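Local coordinates for signal transduction protein TRAP (Staphylococcus aureus, PDB 4AE5) that probably acts as a phosphorylation-dependent regulator of staphylococcal virulence, promoting agr activation, RNAIII synthesis, toxin production and biofilm formation, at residues A[93-105]-A[116-129]. Sequence-based numbering, arbitrary orientation.
Sequences NFRNFGGFKSYRL and IYFGFADRHAYEDF. With FMT (formic acid), chain E.
Ile116 packs its two branches on two neighbours: CG1 meets Leu105 CD1, and CG2 lies 3.7 Å from Tyr103 CE1. Strands 100-105 and 116-120 form an antiparallel beta hairpin within the ABM (antibiotic biosynthesis monooxygenase-like) region of TRAP, and helix 123-131 covers the face carrying Phe118 and Phe120. Tyr117 exchanges backbone bonds with Arg104, while its ring leaves on the face it shares with Arg104 and Ser102, where OH donates to formic acid O1 (2.8 Å); Thr6 is a further partner of that hydroxyl.

Phe118, buried and wholly apolar, suits the aromatic cluster with Phe94 and Tyr103. Its edge meets the face of Phe94 in a T-shaped pair, planes at 88°. CG anti to the carbonyl carbon of Phe118 (chi1 -82°) sends the ring alongside Tyr103, pointing the same way, and Phe129 CE2 sits over the centre of the Phe118 ring.

Gly119 makes a classic beta bulge: its O accepts from Lys101 N and Ser102 N, both reaching it from the same face of the carbonyl plane, and its N donates to Ser102 O. Having no side chain, Gly119 lets Ser102 OG lie 3.5 Å from its CA. Phe120 offers one ring face to Phe100 CA and to that residue's ring edge, Tyr126 CA covering the opposite face. Asp122 N-caps the helix, OD1 accepting from Ala125 N; small Ala125 lets Gly99 approach, and a water donates to both Ala125 O and Gly98 O. Phe129 CE1 reaches Phe94 CB at 3.6 Å, and its CD1 lies 3.6 Å from Phe97 CD2.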
loop_
_atom_site.group_PDB
_atom_site.type_symbol
_atom_site.label_atom_id
_atom_site.label_comp_id
_atom_site.label_asym_id
_atom_site.label_seq_id
_atom_site.Cartn_x
_atom_site.Cartn_y
_atom_site.Cartn_z
ATOM N N ASN A 93 6.295 2.498 16.454
ATOM C CA ASN A 93 7.669 2.047 16.704
ATOM C C ASN A 93 8.295 1.224 15.577
ATOM O O ASN A 93 9.478 1.167 15.454
ATOM C CB ASN A 93 7.788 1.272 17.996
ATOM C CG ASN A 93 9.218 0.938 18.353
ATOM O OD1 ASN A 93 10.096 1.750 18.221
ATOM N ND2 ASN A 93 9.445 -0.262 18.794
ATOM N N PHE A 94 7.435 0.616 14.780
ATOM C CA PHE A 94 7.829 -0.131 13.607
ATOM C C PHE A 94 8.672 0.682 12.659
ATOM O O PHE A 94 9.443 0.163 11.951
ATOM C CB PHE A 94 6.621 -0.759 12.907
ATOM C CG PHE A 94 5.611 0.212 12.373
ATOM C CD1 PHE A 94 5.856 0.929 11.242
ATOM C CD2 PHE A 94 4.374 0.354 12.971
ATOM C CE1 PHE A 94 4.929 1.794 10.730
ATOM C CE2 PHE A 94 3.425 1.214 12.454
ATOM C CZ PHE A 94 3.710 1.934 11.332
ATOM N N ARG A 95 8.509 1.991 12.716
ATOM C CA ARG A 95 9.315 2.873 11.901
ATOM C C ARG A 95 10.827 2.734 12.161
ATOM O O ARG A 95 11.653 3.073 11.315
ATOM C CB ARG A 95 8.882 4.285 12.224
ATOM C CG ARG A 95 9.685 5.388 11.594
ATOM C CD ARG A 95 9.543 6.647 12.504
ATOM N NE ARG A 95 8.167 7.152 12.547
ATOM C CZ ARG A 95 7.748 8.332 12.029
ATOM N NH1 ARG A 95 8.571 9.158 11.377
ATOM N NH2 ARG A 95 6.472 8.678 12.161
ATOM N N ASN A 96 11.176 2.220 13.325
ATOM C CA ASN A 96 12.598 1.994 13.631
ATOM C C ASN A 96 13.122 0.584 13.367
ATOM O O ASN A 96 14.316 0.330 13.587
ATOM C CB ASN A 96 12.868 2.312 15.084
ATOM C CG ASN A 96 12.548 3.728 15.392
ATOM O OD1 ASN A 96 11.738 3.966 16.245
ATOM N ND2 ASN A 96 13.088 4.662 14.605
ATOM N N PHE A 97 12.268 -0.294 12.883
ATOM C CA PHE A 97 12.706 -1.672 12.560
ATOM C C PHE A 97 13.667 -1.726 11.362
ATOM O O PHE A 97 13.608 -0.932 10.416
ATOM C CB PHE A 97 11.461 -2.572 12.359
ATOM C CG PHE A 97 10.764 -3.002 13.628
ATOM C CD1 PHE A 97 10.693 -2.184 14.756
ATOM C CD2 PHE A 97 10.189 -4.255 13.699
ATOM C CE1 PHE A 97 10.030 -2.599 15.906
ATOM C CE2 PHE A 97 9.531 -4.674 14.838
ATOM C CZ PHE A 97 9.430 -3.836 15.926
ATOM N N GLY A 98 14.600 -2.678 11.399
ATOM C CA GLY A 98 15.623 -2.765 10.355
ATOM C C GLY A 98 15.028 -2.772 8.957
ATOM O O GLY A 98 14.012 -3.432 8.679
ATOM N N GLY A 99 15.533 -1.875 8.128
ATOM C CA GLY A 99 15.060 -1.828 6.715
ATOM C C GLY A 99 13.784 -1.083 6.428
ATOM O O GLY A 99 13.359 -0.987 5.249
ATOM N N PHE A 100 13.152 -0.510 7.456
ATOM C CA PHE A 100 11.895 0.190 7.228
ATOM C C PHE A 100 12.118 1.450 6.362
ATOM O O PHE A 100 13.031 2.235 6.651
ATOM C CB PHE A 100 11.260 0.643 8.543
ATOM C CG PHE A 100 10.060 1.525 8.326
ATOM C CD1 PHE A 100 8.834 0.971 8.175
ATOM C CD2 PHE A 100 10.193 2.927 8.280
ATOM C CE1 PHE A 100 7.671 1.741 7.957
ATOM C CE2 PHE A 100 9.055 3.707 8.104
ATOM C CZ PHE A 100 7.815 3.126 7.934
ATOM N N LYS A 101 11.240 1.682 5.392
ATOM C CA LYS A 101 11.343 2.888 4.535
ATOM C C LYS A 101 10.076 3.760 4.610
ATOM O O LYS A 101 10.157 4.983 4.739
ATOM C CB LYS A 101 11.639 2.477 3.066
ATOM C CG LYS A 101 12.983 1.730 2.869
ATOM C CD LYS A 101 14.193 2.579 3.393
ATOM C CE LYS A 101 15.474 1.747 3.420
ATOM N NZ LYS A 101 16.744 2.548 3.339
ATOM N N SER A 102 8.914 3.148 4.437
ATOM C CA SER A 102 7.666 3.894 4.393
ATOM C C SER A 102 6.442 3.141 4.846
ATOM O O SER A 102 6.354 1.879 4.856
ATOM C CB SER A 102 7.482 4.475 2.939
ATOM O OG SER A 102 7.332 3.365 2.046
ATOM N N TYR A 103 5.391 3.891 5.088
ATOM C CA TYR A 103 4.103 3.337 5.504
ATOM C C TYR A 103 2.963 4.226 4.935
ATOM O O TYR A 103 3.090 5.484 4.930
ATOM C CB TYR A 103 3.989 3.439 7.032
ATOM C CG TYR A 103 2.671 3.047 7.605
ATOM C CD1 TYR A 103 2.209 1.747 7.483
ATOM C CD2 TYR A 103 1.870 3.959 8.266
ATOM C CE1 TYR A 103 1.018 1.318 8.067
ATOM C CE2 TYR A 103 0.662 3.552 8.804
ATOM C CZ TYR A 103 0.253 2.240 8.732
ATOM O OH TYR A 103 -0.930 1.815 9.279
ATOM N N ARG A 104 1.902 3.584 4.484
ATOM C CA ARG A 104 0.629 4.215 4.093
ATOM C C ARG A 104 -0.572 3.428 4.558
ATOM O O ARG A 104 -0.728 2.193 4.259
ATOM C CB ARG A 104 0.509 4.442 2.564
ATOM C CG ARG A 104 1.553 5.285 1.824
ATOM C CD ARG A 104 1.472 6.780 2.281
ATOM N NE ARG A 104 2.377 7.633 1.485
ATOM C CZ ARG A 104 3.660 7.832 1.774
ATOM N NH1 ARG A 104 4.238 7.236 2.833
ATOM N NH2 ARG A 104 4.386 8.655 1.025
ATOM N N LEU A 105 -1.445 4.118 5.311
ATOM C CA LEU A 105 -2.772 3.637 5.610
ATOM C C LEU A 105 -3.821 4.283 4.678
ATOM O O LEU A 105 -3.900 5.540 4.573
ATOM C CB LEU A 105 -3.129 3.851 7.085
ATOM C CG LEU A 105 -4.536 3.496 7.514
ATOM C CD1 LEU A 105 -4.669 1.956 7.468
ATOM C CD2 LEU A 105 -4.802 4.035 8.957
ATOM N N ILE A 116 -2.991 -1.220 3.123
ATOM C CA ILE A 116 -1.777 -0.713 3.771
ATOM C C ILE A 116 -0.625 -0.956 2.751
ATOM O O ILE A 116 -0.556 -2.055 2.185
ATOM C CB ILE A 116 -1.449 -1.423 5.091
ATOM C CG1 ILE A 116 -2.410 -0.879 6.186
ATOM C CG2 ILE A 116 0.066 -1.175 5.479
ATOM C CD1 ILE A 116 -2.422 -1.802 7.412
ATOM N N TYR A 117 0.221 0.051 2.523
ATOM C CA TYR A 117 1.550 -0.187 1.931
ATOM C C TYR A 117 2.617 -0.151 3.017
ATOM O O TYR A 117 2.718 0.860 3.721
ATOM C CB TYR A 117 1.940 0.862 0.848
ATOM C CG TYR A 117 1.233 0.805 -0.544
ATOM C CD1 TYR A 117 0.438 -0.300 -0.932
ATOM C CD2 TYR A 117 1.376 1.832 -1.477
ATOM C CE1 TYR A 117 -0.195 -0.341 -2.188
ATOM C CE2 TYR A 117 0.749 1.762 -2.766
ATOM C CZ TYR A 117 -0.021 0.678 -3.097
ATOM O OH TYR A 117 -0.668 0.580 -4.331
ATOM N N PHE A 118 3.484 -1.189 3.067
ATOM C CA PHE A 118 4.716 -1.189 3.814
ATOM C C PHE A 118 5.838 -1.190 2.796
ATOM O O PHE A 118 5.902 -2.055 1.892
ATOM C CB PHE A 118 4.841 -2.379 4.778
ATOM C CG PHE A 118 4.132 -2.195 6.100
ATOM C CD1 PHE A 118 4.536 -1.198 7.034
ATOM C CD2 PHE A 118 3.022 -3.018 6.429
ATOM C CE1 PHE A 118 3.899 -1.102 8.297
ATOM C CE2 PHE A 118 2.399 -2.917 7.684
ATOM C CZ PHE A 118 2.805 -1.881 8.576
ATOM N N GLY A 119 6.654 -0.150 2.860
ATOM C CA GLY A 119 7.885 -0.070 2.063
ATOM C C GLY A 119 9.108 -0.445 2.874
ATOM O O GLY A 119 9.392 0.113 3.962
ATOM N N PHE A 120 9.891 -1.368 2.339
ATOM C CA PHE A 120 11.137 -1.758 3.065
ATOM C C PHE A 120 12.311 -1.838 2.090
ATOM O O PHE A 120 12.102 -1.859 0.862
ATOM C CB PHE A 120 10.923 -3.123 3.752
ATOM C CG PHE A 120 10.342 -3.063 5.126
ATOM C CD1 PHE A 120 8.963 -2.810 5.297
ATOM C CD2 PHE A 120 11.121 -3.252 6.242
ATOM C CE1 PHE A 120 8.415 -2.784 6.536
ATOM C CE2 PHE A 120 10.570 -3.205 7.507
ATOM C CZ PHE A 120 9.230 -2.942 7.667
ATOM N N ALA A 121 13.553 -1.911 2.647
ATOM C CA ALA A 121 14.800 -2.097 1.833
ATOM C C ALA A 121 14.658 -3.249 0.836
ATOM O O ALA A 121 15.023 -3.120 -0.332
ATOM C CB ALA A 121 16.040 -2.361 2.759
ATOM N N ASP A 122 14.171 -4.389 1.311
ATOM C CA ASP A 122 13.988 -5.574 0.460
ATOM C C ASP A 122 12.947 -6.520 1.013
ATOM O O ASP A 122 12.411 -6.303 2.072
ATOM C CB ASP A 122 15.365 -6.332 0.235
ATOM C CG ASP A 122 16.012 -6.823 1.531
ATOM O OD1 ASP A 122 15.347 -7.072 2.526
ATOM O OD2 ASP A 122 17.253 -7.133 1.516
ATOM N N ARG A 123 12.706 -7.624 0.326
ATOM C CA ARG A 123 11.702 -8.547 0.739
ATOM C C ARG A 123 12.010 -9.156 2.050
ATOM O O ARG A 123 11.084 -9.328 2.859
ATOM C CB ARG A 123 11.574 -9.673 -0.284
ATOM C CG ARG A 123 10.537 -10.696 0.106
ATOM C CD ARG A 123 10.543 -11.743 -0.982
ATOM N NE ARG A 123 10.239 -13.010 -0.411
ATOM C CZ ARG A 123 11.150 -13.967 -0.249
ATOM N NH1 ARG A 123 12.405 -13.772 -0.638
ATOM N NH2 ARG A 123 10.791 -15.116 0.288
ATOM N N HIS A 124 13.285 -9.518 2.277
ATOM C CA HIS A 124 13.596 -10.170 3.535
ATOM C C HIS A 124 13.266 -9.286 4.742
ATOM O O HIS A 124 12.831 -9.790 5.777
ATOM C CB HIS A 124 15.043 -10.635 3.624
ATOM C CG HIS A 124 15.352 -11.867 2.801
ATOM N ND1 HIS A 124 14.395 -12.680 2.302
ATOM C CD2 HIS A 124 16.574 -12.462 2.483
ATOM C CE1 HIS A 124 14.971 -13.726 1.657
ATOM N NE2 HIS A 124 16.307 -13.588 1.773
ATOM N N ALA A 125 13.581 -7.994 4.640
ATOM C CA ALA A 125 13.375 -7.065 5.746
ATOM C C ALA A 125 11.893 -7.004 6.120
ATOM O O ALA A 125 11.547 -6.911 7.293
ATOM C CB ALA A 125 13.870 -5.670 5.372
ATOM N N TYR A 126 11.048 -7.003 5.108
ATOM C CA TYR A 126 9.581 -6.954 5.346
ATOM C C TYR A 126 9.165 -8.300 6.016
ATOM O O TYR A 126 8.414 -8.313 6.966
ATOM C CB TYR A 126 8.803 -6.688 4.063
ATOM C CG TYR A 126 7.302 -6.853 4.331
ATOM C CD1 TYR A 126 6.625 -5.917 5.134
ATOM C CD2 TYR A 126 6.630 -8.017 3.913
ATOM C CE1 TYR A 126 5.256 -6.071 5.391
ATOM C CE2 TYR A 126 5.278 -8.218 4.200
ATOM C CZ TYR A 126 4.602 -7.244 4.929
ATOM O OH TYR A 126 3.292 -7.450 5.209
ATOM N N GLU A 127 9.641 -9.428 5.513
ATOM C CA GLU A 127 9.244 -10.725 6.072
ATOM C C GLU A 127 9.737 -10.944 7.494
ATOM O O GLU A 127 9.038 -11.529 8.284
ATOM C CB GLU A 127 9.699 -11.873 5.144
ATOM C CG GLU A 127 8.961 -11.825 3.828
ATOM C CD GLU A 127 9.099 -13.037 2.963
ATOM O OE1 GLU A 127 10.150 -13.688 2.983
ATOM O OE2 GLU A 127 8.099 -13.324 2.251
ATOM N N ASP A 128 10.896 -10.380 7.828
ATOM C CA ASP A 128 11.331 -10.329 9.237
ATOM C C ASP A 128 10.398 -9.472 10.133
ATOM O O ASP A 128 10.039 -9.853 11.232
ATOM C CB ASP A 128 12.772 -9.861 9.299
ATOM C CG ASP A 128 13.710 -10.914 8.717
ATOM O OD1 ASP A 128 13.214 -12.045 8.572
ATOM O OD2 ASP A 128 14.809 -10.622 8.260
ATOM N N PHE A 129 9.972 -8.341 9.605
ATOM C CA PHE A 129 9.089 -7.460 10.354
ATOM C C PHE A 129 7.724 -8.163 10.538
ATOM O O PHE A 129 7.056 -8.151 11.632
ATOM C CB PHE A 129 8.967 -6.113 9.590
ATOM C CG PHE A 129 7.740 -5.288 9.968
ATOM C CD1 PHE A 129 7.601 -4.841 11.256
ATOM C CD2 PHE A 129 6.767 -4.927 9.007
ATOM C CE1 PHE A 129 6.526 -4.086 11.657
ATOM C CE2 PHE A 129 5.674 -4.125 9.398
ATOM C CZ PHE A 129 5.574 -3.714 10.713
HETATM C C FMT E . -1.210 -3.131 -4.874
HETATM O O1 FMT E . -1.736 -2.045 -4.531
HETATM O O2 FMT E . -2.001 -4.067 -5.444
HETATM O O HOH W 1 12.884 -5.747 9.382
HETATM O O HOH W 2 4.530 2.961 1.886
#